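Side-chain contacts in cysteine protease-like virA (Shigella flexneri, PDB 3EB8), which is a secreted virulence effector needed for entry into epithelial cells and for spreading within and between them, although its assignment as a cysteine protease is disputed: residues A[47-52]-A[56-61]; A[187-192]-A[227-232]; A[329-332]-A[337-340]. All blocks are in the same frame, centred on the assembly; numbering follows the deposited sequence.

Contact 1 stands apart from the other two, its centre about 43 Å from that of contact 2 and about 39 Å from that of contact 3. It joins neighbouring strands of the five-stranded antiparallel sheet by backbone hydrogen bonds and is partly buried: Leu48, Cys49 and Val57 are buried, its other touching residues partly exposed. Contacts 2 and 3 have centres about 9 Å apart and touch through helix 226-234, where Ser230 makes a weak hydrogen bond to Thr331. Both pack a loop on a helix without a hydrogen bond between their own segments. Contact 2 is buried and wholly apolar; contact 3 is partly buried and sets a threonine methyl and a glycine alpha carbon against backbone carbonyl oxygens.

Contact 1: residues A[47-52]-A[56-61]; sequences RLCLNK and SVFYLD
Residues Arg47 to Cys49 and Ser56 to Phe58 pair within the beta hairpin of strands 44-51 and 54-61, whose short segments run antiparallel at 150°. Arg47-Phe58 and Cys49-Ser56 are hydrogen-bonded pairs, each closed by two backbone bonds. Phe58 N gives a nearly straight bond of 2.8 Å to Arg47 O, and Cys49 N one of 2.9 Å to Ser56 O. Between them, Leu48 and Val57 form the non-hydrogen-bonded pair, and Val57 CA adds a CA-H...O contact of 3.5 Å to Arg47 O.

On the face carrying Arg47, Cys49, Ser56 and Phe58, Cys49 reaches diagonally to Phe58. Cys49 SG lies 4.7 Å from the Phe58 ring centroid, 56° off the ring normal, an oblique sulfur-aromatic contact in which the sulfur is about equally far from CD1 and CE1. Further along this face, Leu60 crosses Arg47 at about a right angle and sets its CD2 methyl over one face of the guanidinium, 3.9 Å from Arg47 NH2 and offset toward the rim. The bend in the arginine chain at chi2 (-61°) turns the guanidinium to this position, where NH1 forms a salt bridge with Glu35 and NE a hydrogen bond with Ser45. On the other face, Leu48 and Val57 point the same way side by side, with Leu48 CD2 3.9 Å from Val57 CG1 and nearly as close to the second valine methyl. Phe36 and Ile46 extend this buried apolar cluster. Strand 35-41 flanks one side of the hairpin and strand 66-69 the other, the next-neighbour order of an antiparallel beta meander.

Contact 2: residues A[187-192]-A[227-232]; sequences KELQML and AFISAL
Met191 and Ile229 meet tip to tip where the extended loop before helix 194-204 passes helix 226-234, both within the tubulin-binding region, residues 182-273. This is the tight part of the contact: the methionine CE methyl comes to 3.4 Å from Ile229 CG1, shorter than the usual carbon-carbon contact, and SD follows at 3.6 Å from the same CG1. Bends at chi2 (-56°) and chi3 (-51°) fold the methionine chain so that sulfur and methyl both reach the isoleucine, although the alpha carbons of Met191 and Ile229 are 8.4 Å apart.

The second branch of Ile229 is held more lightly. With CG1 turned to Met191, CG2 lies anti to the backbone N and receives Leu189 CD1 at 3.9 Å, the one close approach of that leucine to the helix segment. Leu189 and Ile229 are nonetheless buried, and Leu173 of helix 167-176 also packs on the isoleucine. Solvent lies on the loop side: Met191 is partly exposed, while Gln190, between the two apolar residues, is exposed, as are Lys187 and Glu188. The backbone of Leu189 is hydrogen-bonded to Pro333, which ties the loop to the chain ahead of helix 335-341.

No hydrogen bond or charge pair links the two segments, so their cohesion rests on van der Waals and hydrophobic contact around one branched side chain.

Contact 3: residues A[329-332]-A[337-340]; sequences AGTL and GLRN
Thr331 turns its CG2 methyl toward Gly337 and Leu338 near the start of helix 335-341. Its first torsion of -56° divides the two branches: CG2 lies anti to the backbone N and points across to the helix, while OG1 stands beside that N and bonds back to His328 O within its own loop. The methyl thus meets the backbone of Gly337, 3.8 Å from Gly337 O, and the tip of Leu338, whose CD2 is 4.1 Å from Thr331 CG2.

With CD1 of Leu338 anti to the alpha carbon (chi2 -166°), the other branch, CD2, folds back beside CA and is the one that meets the threonine methyl. The same buried side chain also packs on Ser230 and Ser234 of helix 226-234, and on Phe137. At the neighbouring position Leu332 contributes its carbonyl: Gly337 CA, which carries no side chain, sits 3.4 Å from Leu332 O in a CA-H...O contact with an angle of 160° at the hydrogen.

The loop and helix are therefore joined by methyl contacts and a weak C-H...O interaction, while the threonine hydroxyl is hydrogen-bonded within its own loop, leaving the methyl to face the helix.

Contact 1: residues A[47-52]-A[56-61]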
loop_
_atom_site.group_PDB
_atom_site.type_symbol
_atom_site.label_atom_id
_atom_site.label_comp_id
_atom_site.label_asym_id
_atom_site.label_seq_id
_atom_site.Cartn_x
_atom_site.Cartn_y
_atom_site.Cartn_z
ATOM N N ARG A 47 23.617 3.695 6.162
ATOM C CA ARG A 47 23.259 3.512 4.774
ATOM C C ARG A 47 23.217 2.034 4.465
ATOM O O ARG A 47 24.126 1.285 4.832
ATOM C CB ARG A 47 24.266 4.205 3.863
ATOM C CG ARG A 47 24.602 5.612 4.278
ATOM C CD ARG A 47 23.380 6.512 4.259
ATOM N NE ARG A 47 23.762 7.887 4.562
ATOM C CZ ARG A 47 24.326 8.713 3.689
ATOM N NH1 ARG A 47 24.564 8.302 2.449
ATOM N NH2 ARG A 47 24.645 9.946 4.058
ATOM N N LEU A 48 22.159 1.609 3.791
ATOM C CA LEU A 48 22.030 0.223 3.387
ATOM C C LEU A 48 22.239 0.132 1.891
ATOM O O LEU A 48 21.517 0.765 1.122
ATOM C CB LEU A 48 20.648 -0.292 3.741
ATOM C CG LEU A 48 20.240 0.028 5.176
ATOM C CD1 LEU A 48 18.813 -0.448 5.457
ATOM C CD2 LEU A 48 21.218 -0.587 6.143
ATOM N N CYS A 49 23.229 -0.651 1.477
ATOM C CA CYS A 49 23.572 -0.736 0.069
ATOM C C CYS A 49 23.493 -2.159 -0.450
ATOM O O CYS A 49 23.772 -3.111 0.273
ATOM C CB CYS A 49 24.969 -0.164 -0.178
ATOM S SG CYS A 49 25.166 1.515 0.433
ATOM N N LEU A 50 23.101 -2.281 -1.714
ATOM C CA LEU A 50 23.108 -3.544 -2.421
ATOM C C LEU A 50 24.162 -3.472 -3.508
ATOM O O LEU A 50 24.261 -2.476 -4.225
ATOM C CB LEU A 50 21.737 -3.809 -3.035
ATOM C CG LEU A 50 20.767 -4.482 -2.071
ATOM C CD1 LEU A 50 19.332 -4.211 -2.450
ATOM C CD2 LEU A 50 21.035 -5.977 -2.035
ATOM N N ASN A 51 24.967 -4.518 -3.608
ATOM C CA ASN A 51 25.923 -4.638 -4.693
ATOM C C ASN A 51 25.902 -6.078 -5.175
ATOM O O ASN A 51 26.231 -6.998 -4.428
ATOM C CB ASN A 51 27.313 -4.202 -4.230
ATOM C CG ASN A 51 27.296 -2.812 -3.587
ATOM O OD1 ASN A 51 27.242 -1.792 -4.284
ATOM N ND2 ASN A 51 27.326 -2.768 -2.252
ATOM N N LYS A 52 25.473 -6.272 -6.416
ATOM C CA LYS A 52 25.300 -7.612 -6.954
ATOM C C LYS A 52 24.464 -8.469 -5.998
ATOM O O LYS A 52 24.805 -9.607 -5.693
ATOM C CB LYS A 52 26.661 -8.252 -7.243
ATOM C CG LYS A 52 27.437 -7.549 -8.352
ATOM C CD LYS A 52 28.350 -8.507 -9.094
ATOM C CE LYS A 52 28.643 -8.000 -10.500
ATOM N NZ LYS A 52 29.357 -9.014 -11.332
ATOM N N SER A 56 25.259 -4.517 2.142
ATOM C CA SER A 56 26.244 -4.031 3.098
ATOM C C SER A 56 25.642 -2.878 3.891
ATOM O O SER A 56 24.785 -2.140 3.392
ATOM C CB SER A 56 27.532 -3.579 2.402
ATOM O OG SER A 56 28.083 -4.630 1.634
ATOM N N VAL A 57 26.095 -2.734 5.130
ATOM C CA VAL A 57 25.642 -1.664 5.998
ATOM C C VAL A 57 26.788 -0.716 6.299
ATOM O O VAL A 57 27.866 -1.135 6.707
ATOM C CB VAL A 57 25.099 -2.217 7.308
ATOM C CG1 VAL A 57 24.513 -1.086 8.147
ATOM C CG2 VAL A 57 24.060 -3.307 7.019
ATOM N N PHE A 58 26.550 0.572 6.087
ATOM C CA PHE A 58 27.564 1.574 6.353
ATOM C C PHE A 58 27.149 2.459 7.520
ATOM O O PHE A 58 26.034 2.992 7.562
ATOM C CB PHE A 58 27.810 2.420 5.113
ATOM C CG PHE A 58 28.471 1.675 4.000
ATOM C CD1 PHE A 58 27.736 0.850 3.163
ATOM C CD2 PHE A 58 29.834 1.800 3.783
ATOM C CE1 PHE A 58 28.342 0.163 2.137
ATOM C CE2 PHE A 58 30.451 1.120 2.754
ATOM C CZ PHE A 58 29.704 0.299 1.928
ATOM N N TYR A 59 28.060 2.600 8.472
ATOM C CA TYR A 59 27.813 3.393 9.656
ATOM C C TYR A 59 28.664 4.653 9.598
ATOM O O TYR A 59 29.885 4.599 9.663
ATOM C CB TYR A 59 28.122 2.578 10.909
ATOM C CG TYR A 59 27.312 1.305 11.031
ATOM C CD1 TYR A 59 27.796 0.093 10.532
ATOM C CD2 TYR A 59 26.070 1.313 11.647
ATOM C CE1 TYR A 59 27.060 -1.075 10.652
ATOM C CE2 TYR A 59 25.326 0.155 11.769
ATOM C CZ TYR A 59 25.820 -1.034 11.276
ATOM O OH TYR A 59 25.055 -2.174 11.414
ATOM N N LEU A 60 28.011 5.794 9.463
ATOM C CA LEU A 60 28.715 7.073 9.385
ATOM C C LEU A 60 28.589 7.887 10.680
ATOM O O LEU A 60 27.546 8.498 10.938
ATOM C CB LEU A 60 28.183 7.897 8.207
ATOM C CG LEU A 60 28.567 7.455 6.785
ATOM C CD1 LEU A 60 28.421 5.957 6.592
ATOM C CD2 LEU A 60 27.747 8.201 5.746
ATOM N N ASP A 61 29.638 7.878 11.497
ATOM C CA ASP A 61 29.690 8.766 12.647
ATOM C C ASP A 61 30.641 9.883 12.299
ATOM O O ASP A 61 31.830 9.800 12.605
ATOM C CB ASP A 61 30.172 8.044 13.912
ATOM C CG ASP A 61 29.941 8.867 15.187
ATOM O OD1 ASP A 61 30.022 8.290 16.301
ATOM O OD2 ASP A 61 29.675 10.089 15.074
#

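Contact 2: residues A[187-192]-A[227-232]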
loop_
_atom_site.group_PDB
_atom_site.type_symbol
_atom_site.label_atom_id
_atom_site.label_comp_id
_atom_site.label_asym_id
_atom_site.label_seq_id
_atom_site.Cartn_x
_atom_site.Cartn_y
_atom_site.Cartn_z
ATOM N N LYS A 187 -19.288 9.577 -14.976
ATOM C CA LYS A 187 -19.790 10.628 -14.118
ATOM C C LYS A 187 -18.687 11.284 -13.278
ATOM O O LYS A 187 -17.704 10.641 -12.867
ATOM C CB LYS A 187 -20.905 10.100 -13.214
ATOM C CG LYS A 187 -21.638 11.184 -12.434
ATOM C CD LYS A 187 -23.112 10.843 -12.289
ATOM C CE LYS A 187 -23.959 12.085 -12.065
ATOM N NZ LYS A 187 -25.409 11.849 -12.363
ATOM N N GLU A 188 -18.862 12.580 -13.040
ATOM C CA GLU A 188 -18.005 13.325 -12.133
ATOM C C GLU A 188 -18.825 13.561 -10.882
ATOM O O GLU A 188 -19.964 14.030 -10.959
ATOM C CB GLU A 188 -17.572 14.661 -12.748
ATOM C CG GLU A 188 -16.848 15.594 -11.775
ATOM C CD GLU A 188 -16.354 16.884 -12.437
ATOM O OE1 GLU A 188 -16.663 17.981 -11.917
ATOM O OE2 GLU A 188 -15.649 16.796 -13.473
ATOM N N LEU A 189 -18.252 13.212 -9.737
ATOM C CA LEU A 189 -18.970 13.259 -8.480
ATOM C C LEU A 189 -19.205 14.687 -8.064
ATOM O O LEU A 189 -18.278 15.495 -8.073
ATOM C CB LEU A 189 -18.168 12.559 -7.392
ATOM C CG LEU A 189 -17.853 11.081 -7.588
ATOM C CD1 LEU A 189 -17.113 10.534 -6.353
ATOM C CD2 LEU A 189 -19.133 10.312 -7.870
ATOM N N GLN A 190 -20.440 15.002 -7.693
ATOM C CA GLN A 190 -20.730 16.297 -7.090
ATOM C C GLN A 190 -20.353 16.225 -5.627
ATOM O O GLN A 190 -20.664 15.252 -4.944
ATOM C CB GLN A 190 -22.205 16.663 -7.241
ATOM C CG GLN A 190 -22.572 17.182 -8.620
ATOM C CD GLN A 190 -24.057 17.063 -8.898
ATOM O OE1 GLN A 190 -24.834 16.680 -8.020
ATOM N NE2 GLN A 190 -24.459 17.384 -10.124
ATOM N N MET A 191 -19.682 17.260 -5.148
ATOM C CA MET A 191 -19.151 17.256 -3.795
ATOM C C MET A 191 -20.236 17.500 -2.749
ATOM O O MET A 191 -21.227 18.180 -3.018
ATOM C CB MET A 191 -18.021 18.281 -3.679
ATOM C CG MET A 191 -16.745 17.815 -4.368
ATOM S SD MET A 191 -16.215 16.212 -3.726
ATOM C CE MET A 191 -16.241 16.590 -1.965
ATOM N N LEU A 192 -20.047 16.931 -1.561
ATOM C CA LEU A 192 -21.044 17.032 -0.501
ATOM C C LEU A 192 -21.015 18.386 0.194
ATOM O O LEU A 192 -19.945 18.950 0.430
ATOM C CB LEU A 192 -20.867 15.902 0.526
ATOM C CG LEU A 192 -21.534 14.558 0.202
ATOM C CD1 LEU A 192 -20.896 13.945 -1.010
ATOM C CD2 LEU A 192 -21.465 13.579 1.370
ATOM N N ALA A 227 -10.217 16.908 -3.869
ATOM C CA ALA A 227 -8.953 16.248 -4.099
ATOM C C ALA A 227 -8.854 15.035 -3.182
ATOM O O ALA A 227 -8.325 14.003 -3.566
ATOM C CB ALA A 227 -7.785 17.200 -3.875
ATOM N N PHE A 228 -9.387 15.165 -1.972
ATOM C CA PHE A 228 -9.417 14.044 -1.056
ATOM C C PHE A 228 -10.349 12.926 -1.558
ATOM O O PHE A 228 -9.992 11.749 -1.535
ATOM C CB PHE A 228 -9.815 14.460 0.363
ATOM C CG PHE A 228 -9.928 13.294 1.292
ATOM C CD1 PHE A 228 -8.789 12.724 1.847
ATOM C CD2 PHE A 228 -11.164 12.703 1.536
ATOM C CE1 PHE A 228 -8.884 11.598 2.666
ATOM C CE2 PHE A 228 -11.269 11.587 2.360
ATOM C CZ PHE A 228 -10.131 11.026 2.927
ATOM N N ILE A 229 -11.543 13.295 -2.005
ATOM C CA ILE A 229 -12.460 12.299 -2.549
ATOM C C ILE A 229 -11.782 11.564 -3.700
ATOM O O ILE A 229 -11.864 10.343 -3.822
ATOM C CB ILE A 229 -13.765 12.947 -3.052
ATOM C CG1 ILE A 229 -14.471 13.673 -1.900
ATOM C CG2 ILE A 229 -14.662 11.900 -3.704
ATOM C CD1 ILE A 229 -14.660 12.808 -0.644
ATOM N N SER A 230 -11.082 12.337 -4.519
ATOM C CA SER A 230 -10.374 11.819 -5.670
ATOM C C SER A 230 -9.288 10.859 -5.226
ATOM O O SER A 230 -9.119 9.799 -5.826
ATOM C CB SER A 230 -9.779 12.976 -6.490
ATOM O OG SER A 230 -10.794 13.749 -7.116
ATOM N N ALA A 231 -8.567 11.226 -4.165
ATOM C CA ALA A 231 -7.479 10.395 -3.640
ATOM C C ALA A 231 -7.994 9.072 -3.063
ATOM O O ALA A 231 -7.463 7.993 -3.358
ATOM C CB ALA A 231 -6.706 11.147 -2.590
ATOM N N LEU A 232 -9.025 9.167 -2.227
ATOM C CA LEU A 232 -9.671 7.994 -1.645
ATOM C C LEU A 232 -10.229 7.030 -2.708
ATOM O O LEU A 232 -9.965 5.818 -2.673
ATOM C CB LEU A 232 -10.797 8.440 -0.720
ATOM C CG LEU A 232 -11.713 7.368 -0.123
ATOM C CD1 LEU A 232 -10.924 6.342 0.705
ATOM C CD2 LEU A 232 -12.809 8.021 0.712
#

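Contact 3: residues A[329-332]-A[337-340]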
loop_
_atom_site.group_PDB
_atom_site.type_symbol
_atom_site.label_atom_id
_atom_site.label_comp_id
_atom_site.label_asym_id
_atom_site.label_seq_id
_atom_site.Cartn_x
_atom_site.Cartn_y
_atom_site.Cartn_z
ATOM N N ALA A 329 -3.994 19.314 -5.410
ATOM C CA ALA A 329 -5.111 20.025 -4.773
ATOM C C ALA A 329 -6.383 20.243 -5.597
ATOM O O ALA A 329 -7.498 20.220 -5.067
ATOM C CB ALA A 329 -4.625 21.353 -4.247
ATOM N N GLY A 330 -6.248 20.503 -6.884
ATOM C CA GLY A 330 -7.459 20.763 -7.652
ATOM C C GLY A 330 -8.104 19.569 -8.352
ATOM O O GLY A 330 -8.929 19.764 -9.257
ATOM N N THR A 331 -7.746 18.344 -7.961
ATOM C CA THR A 331 -8.209 17.177 -8.715
ATOM C C THR A 331 -9.708 16.968 -8.588
ATOM O O THR A 331 -10.251 16.970 -7.482
ATOM C CB THR A 331 -7.534 15.845 -8.270
ATOM O OG1 THR A 331 -6.111 15.952 -8.357
ATOM C CG2 THR A 331 -7.996 14.705 -9.173
ATOM N N LEU A 332 -10.372 16.764 -9.718
ATOM C CA LEU A 332 -11.805 16.489 -9.715
ATOM C C LEU A 332 -12.084 14.990 -9.680
ATOM O O LEU A 332 -11.429 14.220 -10.377
ATOM C CB LEU A 332 -12.488 17.140 -10.923
ATOM C CG LEU A 332 -12.344 18.667 -10.976
ATOM C CD1 LEU A 332 -12.973 19.203 -12.248
ATOM C CD2 LEU A 332 -12.929 19.334 -9.724
ATOM N N GLY A 337 -10.514 13.469 -14.424
ATOM C CA GLY A 337 -9.717 14.063 -13.359
ATOM C C GLY A 337 -8.593 13.148 -12.871
ATOM O O GLY A 337 -7.440 13.570 -12.747
ATOM N N LEU A 338 -8.937 11.886 -12.617
ATOM C CA LEU A 338 -8.000 10.892 -12.086
ATOM C C LEU A 338 -6.858 10.510 -13.066
ATOM O O LEU A 338 -5.688 10.630 -12.726
ATOM C CB LEU A 338 -8.758 9.640 -11.599
ATOM C CG LEU A 338 -9.753 9.821 -10.442
ATOM C CD1 LEU A 338 -10.195 8.497 -9.792
ATOM C CD2 LEU A 338 -9.157 10.742 -9.406
ATOM N N ARG A 339 -7.186 10.069 -14.276
ATOM C CA ARG A 339 -6.145 9.683 -15.218
ATOM C C ARG A 339 -5.204 10.853 -15.551
ATOM O O ARG A 339 -4.027 10.642 -15.823
ATOM C CB ARG A 339 -6.759 9.116 -16.490
ATOM C CG ARG A 339 -7.662 10.104 -17.221
ATOM C CD ARG A 339 -8.384 9.481 -18.388
ATOM N NE ARG A 339 -8.758 10.512 -19.342
ATOM C CZ ARG A 339 -10.007 10.799 -19.694
ATOM N NH1 ARG A 339 -11.017 10.109 -19.185
ATOM N NH2 ARG A 339 -10.242 11.769 -20.569
ATOM N N ASN A 340 -5.718 12.082 -15.536
ATOM C CA ASN A 340 -4.869 13.255 -15.750
ATOM C C ASN A 340 -4.043 13.627 -14.510
ATOM O O ASN A 340 -2.887 13.990 -14.632
ATOM C CB ASN A 340 -5.684 14.452 -16.245
ATOM C CG ASN A 340 -5.935 14.411 -17.748
ATOM O OD1 ASN A 340 -5.050 14.729 -18.559
ATOM N ND2 ASN A 340 -7.154 14.060 -18.127
#